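Local coordinates for protein D-mandelate dehydrogenase (Rhodotorula graminis, PDB 2W2K) that probably oxidises D-mandelate with a nicotinamide nucleotide as cofactor, as a member of the D-isomer specific 2-hydroxyacid dehydrogenase family, at residues D17-D22 with L319-I324; Y67-D72 with K82-A87; D325-L328 with P333-T336. One frame throughout, in Å; residues are numbered along the deposited sequence.

In the fold
All three contacts lie in the domain built on the five-stranded parallel sheet 28-31, 5-8, 54-57, 83-86 and 105-107, away from the NAD sites. Contacts 1 and 3 share helix 310-330, which covers one face of the sheet; their centres are about 12 Å apart. Contact 2, a buried, purely aromatic pair, lies on the opposite face, since Phe84 points away from the side of Val83 and Ala85. Contact 1, partly buried, sets a methionine sulfur against an indole edge and a leucine, between two helices. Contact 3, at the surface, alone has hydrogen bonds across its segments. Strand 83-86 connects them: Ala85 CB lies 3.8 Å from Thr320 O, and Val83 CB 3.8 Å from Phe327 CD2.

Contact 1: D17-D22 with L319-I324; sequences DDLWSD and LTMTNI
A Met-aromatic contact joins two helices that lie on the same face of the five-stranded parallel sheet: Met321, on helix 310-330, reaches Trp20 and Leu19, on helix 17-26. The sulfur Met321 SD is 5.3 Å from the centroid of the Trp20 six-membered ring and 85° off its normal, so it sits at the ring edge, near the plane, and not over a face. Trp20 CE3 is the ring atom it meets, at 3.9 Å. The same sulfur lies 3.7 Å from Trp20 N and an equal distance from Leu19 O, which places the thioether against the helix backbone as well as the indole. Met321 is extended through its second torsion and then bends at the third (chi3 -113°). Leu19 runs past the methionine in the opposite direction, with CG 4.0 Å from Met321 SD and CD2 continuing toward Met321 CB. Thr322 adds a marginal touch to Leu19, its OG1 4.4 Å from Leu19 CD2, and its hydroxyl is hydrogen-bonded within its own helix to Arg318 O. The segment axes come no closer than 10.8 Å at a crossing angle of 30°, a separation spanned by the long methionine and leucine side chains. Met321 also touches Phe23 further along helix 17-26 and reaches Ile56 of strand 54-57, while Trp20 rests on the loop residues Pro12 and Ala13.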
loop_
_atom_site.group_PDB
_atom_site.type_symbol
_atom_site.label_atom_id
_atom_site.label_comp_id
_atom_site.label_asym_id
_atom_site.label_seq_id
_atom_site.Cartn_x
_atom_site.Cartn_y
_atom_site.Cartn_z
ATOM N N ASP B 17 -11.315 -23.143 18.231
ATOM C CA ASP B 17 -11.357 -24.496 18.824
ATOM C C ASP B 17 -12.495 -24.679 19.856
ATOM O O ASP B 17 -13.207 -25.690 19.803
ATOM C CB ASP B 17 -9.995 -24.869 19.445
ATOM C CG ASP B 17 -8.848 -24.881 18.415
ATOM O OD1 ASP B 17 -8.991 -25.476 17.321
ATOM O OD2 ASP B 17 -7.788 -24.291 18.708
ATOM N N ASP B 18 -12.668 -23.713 20.773
ATOM C CA ASP B 18 -13.790 -23.738 21.767
ATOM C C ASP B 18 -15.206 -23.745 21.147
ATOM O O ASP B 18 -16.070 -24.544 21.544
ATOM C CB ASP B 18 -13.696 -22.561 22.757
ATOM C CG ASP B 18 -12.469 -22.643 23.692
ATOM O OD1 ASP B 18 -11.917 -23.736 23.915
ATOM O OD2 ASP B 18 -12.075 -21.585 24.225
ATOM N N LEU B 19 -15.449 -22.866 20.169
ATOM C CA LEU B 19 -16.740 -22.844 19.476
ATOM C C LEU B 19 -16.990 -24.139 18.683
ATOM O O LEU B 19 -18.118 -24.636 18.671
ATOM C CB LEU B 19 -16.873 -21.617 18.558
ATOM C CG LEU B 19 -18.304 -21.205 18.143
ATOM C CD1 LEU B 19 -19.158 -20.800 19.362
ATOM C CD2 LEU B 19 -18.266 -20.072 17.081
ATOM N N TRP B 20 -15.946 -24.696 18.057
ATOM C CA TRP B 20 -16.059 -25.997 17.350
ATOM C C TRP B 20 -16.356 -27.193 18.283
ATOM O O TRP B 20 -17.120 -28.102 17.905
ATOM C CB TRP B 20 -14.823 -26.258 16.444
ATOM C CG TRP B 20 -14.834 -27.529 15.522
ATOM C CD1 TRP B 20 -13.903 -28.538 15.512
ATOM C CD2 TRP B 20 -15.775 -27.853 14.470
ATOM N NE1 TRP B 20 -14.221 -29.481 14.538
ATOM C CE2 TRP B 20 -15.359 -29.082 13.888
ATOM C CE3 TRP B 20 -16.929 -27.227 13.965
ATOM C CZ2 TRP B 20 -16.072 -29.704 12.842
ATOM C CZ3 TRP B 20 -17.640 -27.855 12.911
ATOM C CH2 TRP B 20 -17.200 -29.067 12.366
ATOM N N SER B 21 -15.733 -27.231 19.469
ATOM C CA SER B 21 -16.057 -28.281 20.456
ATOM C C SER B 21 -17.515 -28.190 20.920
ATOM O O SER B 21 -18.198 -29.222 21.024
ATOM C CB SER B 21 -15.081 -28.243 21.656
ATOM O OG SER B 21 -13.773 -28.600 21.224
ATOM N N ASP B 22 -17.990 -26.963 21.177
ATOM C CA ASP B 22 -19.418 -26.677 21.482
ATOM C C ASP B 22 -20.364 -27.186 20.379
ATOM O O ASP B 22 -21.414 -27.818 20.655
ATOM C CB ASP B 22 -19.616 -25.159 21.741
ATOM C CG ASP B 22 -21.043 -24.793 22.110
ATOM O OD1 ASP B 22 -21.498 -25.161 23.224
ATOM O OD2 ASP B 22 -21.717 -24.100 21.302
ATOM N N LEU B 319 -19.389 -17.139 11.818
ATOM C CA LEU B 319 -20.686 -16.952 11.126
ATOM C C LEU B 319 -21.346 -18.292 10.733
ATOM O O LEU B 319 -22.547 -18.495 10.980
ATOM C CB LEU B 319 -20.538 -16.011 9.899
ATOM C CG LEU B 319 -20.392 -14.500 10.208
ATOM C CD1 LEU B 319 -20.034 -13.759 8.902
ATOM C CD2 LEU B 319 -21.675 -13.932 10.833
ATOM N N THR B 320 -20.577 -19.199 10.136
ATOM C CA THR B 320 -21.143 -20.515 9.724
ATOM C C THR B 320 -21.731 -21.295 10.914
ATOM O O THR B 320 -22.876 -21.777 10.839
ATOM C CB THR B 320 -20.139 -21.393 8.924
ATOM O OG1 THR B 320 -18.914 -21.571 9.669
ATOM C CG2 THR B 320 -19.840 -20.759 7.511
ATOM N N MET B 321 -20.958 -21.414 12.004
ATOM C CA MET B 321 -21.407 -22.162 13.201
ATOM C C MET B 321 -22.609 -21.491 13.882
ATOM O O MET B 321 -23.599 -22.164 14.208
ATOM C CB MET B 321 -20.256 -22.351 14.205
ATOM C CG MET B 321 -19.120 -23.291 13.734
ATOM S SD MET B 321 -17.919 -23.670 15.059
ATOM C CE MET B 321 -16.432 -22.871 14.466
ATOM N N THR B 322 -22.527 -20.164 14.085
ATOM C CA THR B 322 -23.601 -19.383 14.722
ATOM C C THR B 322 -24.909 -19.373 13.927
ATOM O O THR B 322 -25.996 -19.495 14.508
ATOM C CB THR B 322 -23.124 -17.905 15.060
ATOM O OG1 THR B 322 -21.958 -17.955 15.908
ATOM C CG2 THR B 322 -24.226 -17.104 15.753
ATOM N N ASN B 323 -24.811 -19.231 12.600
ATOM C CA ASN B 323 -25.990 -19.316 11.727
ATOM C C ASN B 323 -26.796 -20.615 11.935
ATOM O O ASN B 323 -28.040 -20.587 12.125
ATOM C CB ASN B 323 -25.585 -19.155 10.255
ATOM C CG ASN B 323 -25.540 -17.676 9.782
ATOM O OD1 ASN B 323 -24.618 -17.266 9.043
ATOM N ND2 ASN B 323 -26.522 -16.901 10.182
ATOM N N ILE B 324 -26.102 -21.749 11.912
ATOM C CA ILE B 324 -26.772 -23.069 12.048
ATOM C C ILE B 324 -27.366 -23.281 13.473
ATOM O O ILE B 324 -28.498 -23.798 13.632
ATOM C CB ILE B 324 -25.820 -24.220 11.590
ATOM C CG1 ILE B 324 -25.560 -24.136 10.063
ATOM C CG2 ILE B 324 -26.388 -25.603 11.950
ATOM C CD1 ILE B 324 -24.372 -24.998 9.590
#

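Contact 2: Y67-D72 with K82-A87; sequences YPWNAD and KVFAAA
With chi1 at -175° the Phe84 ring stands opposite its backbone N and out from strand 83-86, while Trp69 has CG anti to the carbonyl carbon (chi1 -78°), which brings the six-membered part of its indole to meet it. The two side chains cross at a slant. Phe84 CE2 makes the touch, 3.8 Å above the indole plane and offset toward the rim of the six-membered ring. From there it is equally distant, 3.9 Å, from Trp69 CE3 and CZ3. The centroids are 5.0 Å apart and the planes meet at 51°, an edge-to-face pair with the edge of Phe84 toward the face of Trp69, though well short of perpendicular. Both residues belong to the beta-alpha-beta unit of strand 54-57, helix 71-74 and strand 83-86, in which Trp69 stands at the centre of an inverse gamma turn just ahead of the helix. Asn70, at the N-cap position, follows it and caps Leu73 N through OD1. The buried indole has its polar atom satisfied locally, since Trp69 NE1 is hydrogen-bonded to Ser66 OG. Trp93 forms a further edge-to-face pair with Trp69, and Phe106 does so with Phe84, while Ile55 of strand 54-57 touches both residues.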
loop_
_atom_site.group_PDB
_atom_site.type_symbol
_atom_site.label_atom_id
_atom_site.label_comp_id
_atom_site.label_asym_id
_atom_site.label_seq_id
_atom_site.Cartn_x
_atom_site.Cartn_y
_atom_site.Cartn_z
ATOM N N TYR B 67 -17.964 -29.735 -6.354
ATOM C CA TYR B 67 -18.524 -28.768 -7.313
ATOM C C TYR B 67 -18.793 -29.418 -8.706
ATOM O O TYR B 67 -18.077 -30.342 -9.103
ATOM C CB TYR B 67 -17.599 -27.557 -7.521
ATOM C CG TYR B 67 -17.263 -26.635 -6.347
ATOM C CD1 TYR B 67 -17.917 -26.717 -5.105
ATOM C CD2 TYR B 67 -16.266 -25.661 -6.499
ATOM C CE1 TYR B 67 -17.562 -25.833 -4.030
ATOM C CE2 TYR B 67 -15.918 -24.795 -5.464
ATOM C CZ TYR B 67 -16.565 -24.888 -4.231
ATOM O OH TYR B 67 -16.186 -24.018 -3.231
ATOM N N PRO B 68 -19.817 -28.931 -9.436
ATOM C CA PRO B 68 -20.787 -27.900 -9.046
ATOM C C PRO B 68 -21.934 -28.479 -8.212
ATOM O O PRO B 68 -22.241 -29.687 -8.321
ATOM C CB PRO B 68 -21.334 -27.411 -10.398
ATOM C CG PRO B 68 -21.294 -28.656 -11.273
ATOM C CD PRO B 68 -20.052 -29.407 -10.822
ATOM N N TRP B 69 -22.539 -27.623 -7.388
ATOM C CA TRP B 69 -23.837 -27.906 -6.756
ATOM C C TRP B 69 -24.935 -27.543 -7.776
ATOM O O TRP B 69 -25.635 -26.525 -7.656
ATOM C CB TRP B 69 -23.964 -27.179 -5.377
ATOM C CG TRP B 69 -23.190 -27.913 -4.271
ATOM C CD1 TRP B 69 -21.814 -28.079 -4.189
ATOM C CD2 TRP B 69 -23.736 -28.595 -3.117
ATOM N NE1 TRP B 69 -21.490 -28.813 -3.066
ATOM C CE2 TRP B 69 -22.643 -29.146 -2.398
ATOM C CE3 TRP B 69 -25.038 -28.816 -2.640
ATOM C CZ2 TRP B 69 -22.817 -29.899 -1.216
ATOM C CZ3 TRP B 69 -25.206 -29.557 -1.440
ATOM C CH2 TRP B 69 -24.099 -30.089 -0.759
ATOM N N ASN B 70 -25.044 -28.383 -8.811
ATOM C CA ASN B 70 -26.049 -28.201 -9.867
ATOM C C ASN B 70 -27.413 -28.814 -9.511
ATOM O O ASN B 70 -27.563 -29.459 -8.458
ATOM C CB ASN B 70 -25.531 -28.714 -11.252
ATOM C CG ASN B 70 -25.140 -30.204 -11.262
ATOM O OD1 ASN B 70 -25.377 -30.952 -10.311
ATOM N ND2 ASN B 70 -24.543 -30.641 -12.371
ATOM N N ALA B 71 -28.398 -28.616 -10.387
ATOM C CA ALA B 71 -29.738 -29.213 -10.216
ATOM C C ALA B 71 -29.729 -30.745 -9.997
ATOM O O ALA B 71 -30.496 -31.252 -9.149
ATOM C CB ALA B 71 -30.639 -28.850 -11.406
ATOM N N ASP B 72 -28.904 -31.477 -10.764
ATOM C CA ASP B 72 -28.837 -32.954 -10.636
ATOM C C ASP B 72 -28.328 -33.413 -9.256
ATOM O O ASP B 72 -28.903 -34.320 -8.664
ATOM C CB ASP B 72 -28.009 -33.623 -11.752
ATOM C CG ASP B 72 -28.182 -35.165 -11.778
ATOM O OD1 ASP B 72 -29.325 -35.656 -11.948
ATOM O OD2 ASP B 72 -27.187 -35.893 -11.620
ATOM N N LYS B 82 -32.709 -28.613 6.050
ATOM C CA LYS B 82 -33.283 -27.269 6.324
ATOM C C LYS B 82 -32.357 -26.061 6.013
ATOM O O LYS B 82 -32.855 -24.970 5.698
ATOM C CB LYS B 82 -33.806 -27.161 7.786
ATOM C CG LYS B 82 -35.119 -27.977 8.047
ATOM C CD LYS B 82 -35.652 -27.834 9.508
ATOM C CE LYS B 82 -37.084 -28.384 9.578
ATOM N NZ LYS B 82 -37.667 -28.331 10.960
ATOM N N VAL B 83 -31.032 -26.236 6.090
ATOM C CA VAL B 83 -30.113 -25.078 5.990
ATOM C C VAL B 83 -28.689 -25.465 5.566
ATOM O O VAL B 83 -28.192 -26.525 5.972
ATOM C CB VAL B 83 -30.088 -24.224 7.360
ATOM C CG1 VAL B 83 -29.647 -25.068 8.570
ATOM C CG2 VAL B 83 -29.203 -22.952 7.258
ATOM N N PHE B 84 -28.044 -24.583 4.789
ATOM C CA PHE B 84 -26.645 -24.729 4.304
ATOM C C PHE B 84 -25.945 -23.381 4.584
ATOM O O PHE B 84 -26.389 -22.348 4.057
ATOM C CB PHE B 84 -26.709 -25.022 2.775
ATOM C CG PHE B 84 -25.374 -25.335 2.079
ATOM C CD1 PHE B 84 -24.110 -25.167 2.705
ATOM C CD2 PHE B 84 -25.394 -25.744 0.741
ATOM C CE1 PHE B 84 -22.893 -25.444 1.992
ATOM C CE2 PHE B 84 -24.194 -26.035 0.019
ATOM C CZ PHE B 84 -22.941 -25.886 0.649
ATOM N N ALA B 85 -24.894 -23.374 5.433
ATOM C CA ALA B 85 -24.080 -22.162 5.690
ATOM C C ALA B 85 -22.651 -22.344 5.152
ATOM O O ALA B 85 -22.001 -23.355 5.459
ATOM C CB ALA B 85 -24.053 -21.821 7.230
ATOM N N ALA B 86 -22.145 -21.351 4.404
ATOM C CA ALA B 86 -20.816 -21.461 3.741
ATOM C C ALA B 86 -19.950 -20.222 3.927
ATOM O O ALA B 86 -20.476 -19.099 3.957
ATOM C CB ALA B 86 -20.983 -21.737 2.234
ATOM N N ALA B 87 -18.629 -20.440 4.029
ATOM C CA ALA B 87 -17.627 -19.373 4.000
ATOM C C ALA B 87 -17.643 -18.578 2.677
ATOM O O ALA B 87 -17.978 -19.139 1.636
ATOM C CB ALA B 87 -16.223 -19.962 4.234
#

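Contact 3: D325-L328 with P333-T336; sequences DRFL and PLLT
Arg326, with the largest area buried here, folds back from helix 310-330 onto the segment that follows it and grips the carbonyl oxygen of Pro333 side-on with two nitrogens. Arg326 NE donates to Pro333 O at 2.8 Å, with an N-H...O angle of 149°, approaching almost in line with the C=O bond. Arg326 NH2 reaches the same Pro333 O at 2.9 Å, tilted 21° out of the carbonyl plane. The oxygen lies close to the guanidinium plane, so the pair fixes how the flat group is turned. A bend at the third torsion (chi3 61°) swings the arginine end round to this acceptor. Over one guanidinium face sits Leu335 CD2, 3.7 Å from Arg326 CZ and above the centre of the group, the side chains crossing at about a right angle. The Pro333 ring only skirts the group, its CG 4.0 Å from Arg326 NH2. Phe327 turns to the interior side, where its CB lies 3.9 Å from Leu334 CD2 and its CD1 equally far from Leu334 CG, the side chains slanting across each other. Both pack further on Val83 of strand 83-86 and Ala105 of strand 105-107, while Leu335 touches Leu319 and Thr322, earlier on helix 310-330.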
loop_
_atom_site.group_PDB
_atom_site.type_symbol
_atom_site.label_atom_id
_atom_site.label_comp_id
_atom_site.label_asym_id
_atom_site.label_seq_id
_atom_site.Cartn_x
_atom_site.Cartn_y
_atom_site.Cartn_z
ATOM N N ASP B 325 -26.632 -22.841 14.493
ATOM C CA ASP B 325 -27.100 -22.911 15.904
ATOM C C ASP B 325 -28.390 -22.097 16.100
ATOM O O ASP B 325 -29.399 -22.626 16.602
ATOM C CB ASP B 325 -25.984 -22.414 16.851
ATOM C CG ASP B 325 -26.242 -22.738 18.338
ATOM O OD1 ASP B 325 -27.394 -22.964 18.774
ATOM O OD2 ASP B 325 -25.257 -22.758 19.095
ATOM N N ARG B 326 -28.347 -20.821 15.707
ATOM C CA ARG B 326 -29.543 -19.945 15.703
ATOM C C ARG B 326 -30.761 -20.602 15.012
ATOM O O ARG B 326 -31.833 -20.687 15.604
ATOM C CB ARG B 326 -29.261 -18.590 15.044
ATOM C CG ARG B 326 -28.372 -17.666 15.879
ATOM C CD ARG B 326 -27.946 -16.395 15.100
ATOM N NE ARG B 326 -29.078 -15.560 14.677
ATOM C CZ ARG B 326 -29.582 -14.520 15.352
ATOM N NH1 ARG B 326 -29.070 -14.150 16.522
ATOM N NH2 ARG B 326 -30.609 -13.847 14.839
ATOM N N PHE B 327 -30.572 -21.056 13.766
ATOM C CA PHE B 327 -31.668 -21.510 12.891
ATOM C C PHE B 327 -32.257 -22.889 13.264
ATOM O O PHE B 327 -33.461 -23.107 13.099
ATOM C CB PHE B 327 -31.184 -21.502 11.421
ATOM C CG PHE B 327 -32.301 -21.491 10.399
ATOM C CD1 PHE B 327 -32.999 -20.312 10.105
ATOM C CD2 PHE B 327 -32.648 -22.661 9.713
ATOM C CE1 PHE B 327 -34.025 -20.291 9.153
ATOM C CE2 PHE B 327 -33.678 -22.650 8.745
ATOM C CZ PHE B 327 -34.364 -21.464 8.464
ATOM N N LEU B 328 -31.434 -23.804 13.776
ATOM C CA LEU B 328 -31.927 -25.147 14.181
ATOM C C LEU B 328 -32.277 -25.325 15.663
ATOM O O LEU B 328 -33.126 -26.175 16.001
ATOM C CB LEU B 328 -30.923 -26.257 13.783
ATOM C CG LEU B 328 -30.687 -26.521 12.283
ATOM C CD1 LEU B 328 -29.806 -27.768 12.096
ATOM C CD2 LEU B 328 -32.021 -26.662 11.516
ATOM N N PRO B 333 -33.707 -16.137 13.352
ATOM C CA PRO B 333 -33.321 -15.974 11.938
ATOM C C PRO B 333 -31.804 -15.955 11.692
ATOM O O PRO B 333 -31.024 -15.629 12.600
ATOM C CB PRO B 333 -33.928 -14.612 11.561
ATOM C CG PRO B 333 -34.102 -13.899 12.856
ATOM C CD PRO B 333 -34.409 -14.945 13.869
ATOM N N LEU B 334 -31.413 -16.331 10.472
ATOM C CA LEU B 334 -30.010 -16.256 10.007
ATOM C C LEU B 334 -29.486 -14.805 10.048
ATOM O O LEU B 334 -30.245 -13.848 9.829
ATOM C CB LEU B 334 -29.892 -16.809 8.563
ATOM C CG LEU B 334 -30.229 -18.292 8.250
ATOM C CD1 LEU B 334 -30.315 -18.571 6.712
ATOM C CD2 LEU B 334 -29.244 -19.237 8.935
ATOM N N LEU B 335 -28.200 -14.659 10.350
ATOM C CA LEU B 335 -27.527 -13.345 10.388
ATOM C C LEU B 335 -27.205 -12.834 8.976
ATOM O O LEU B 335 -27.271 -11.620 8.705
ATOM C CB LEU B 335 -26.242 -13.440 11.216
ATOM C CG LEU B 335 -26.311 -13.785 12.716
ATOM C CD1 LEU B 335 -24.915 -14.135 13.271
ATOM C CD2 LEU B 335 -26.976 -12.669 13.540
ATOM N N THR B 336 -26.872 -13.768 8.081
ATOM C CA THR B 336 -26.401 -13.453 6.709
ATOM C C THR B 336 -27.087 -14.283 5.611
ATOM O O THR B 336 -26.423 -14.990 4.850
ATOM C CB THR B 336 -24.847 -13.584 6.568
ATOM O OG1 THR B 336 -24.408 -14.877 7.042
ATOM C CG2 THR B 336 -24.120 -12.477 7.354
#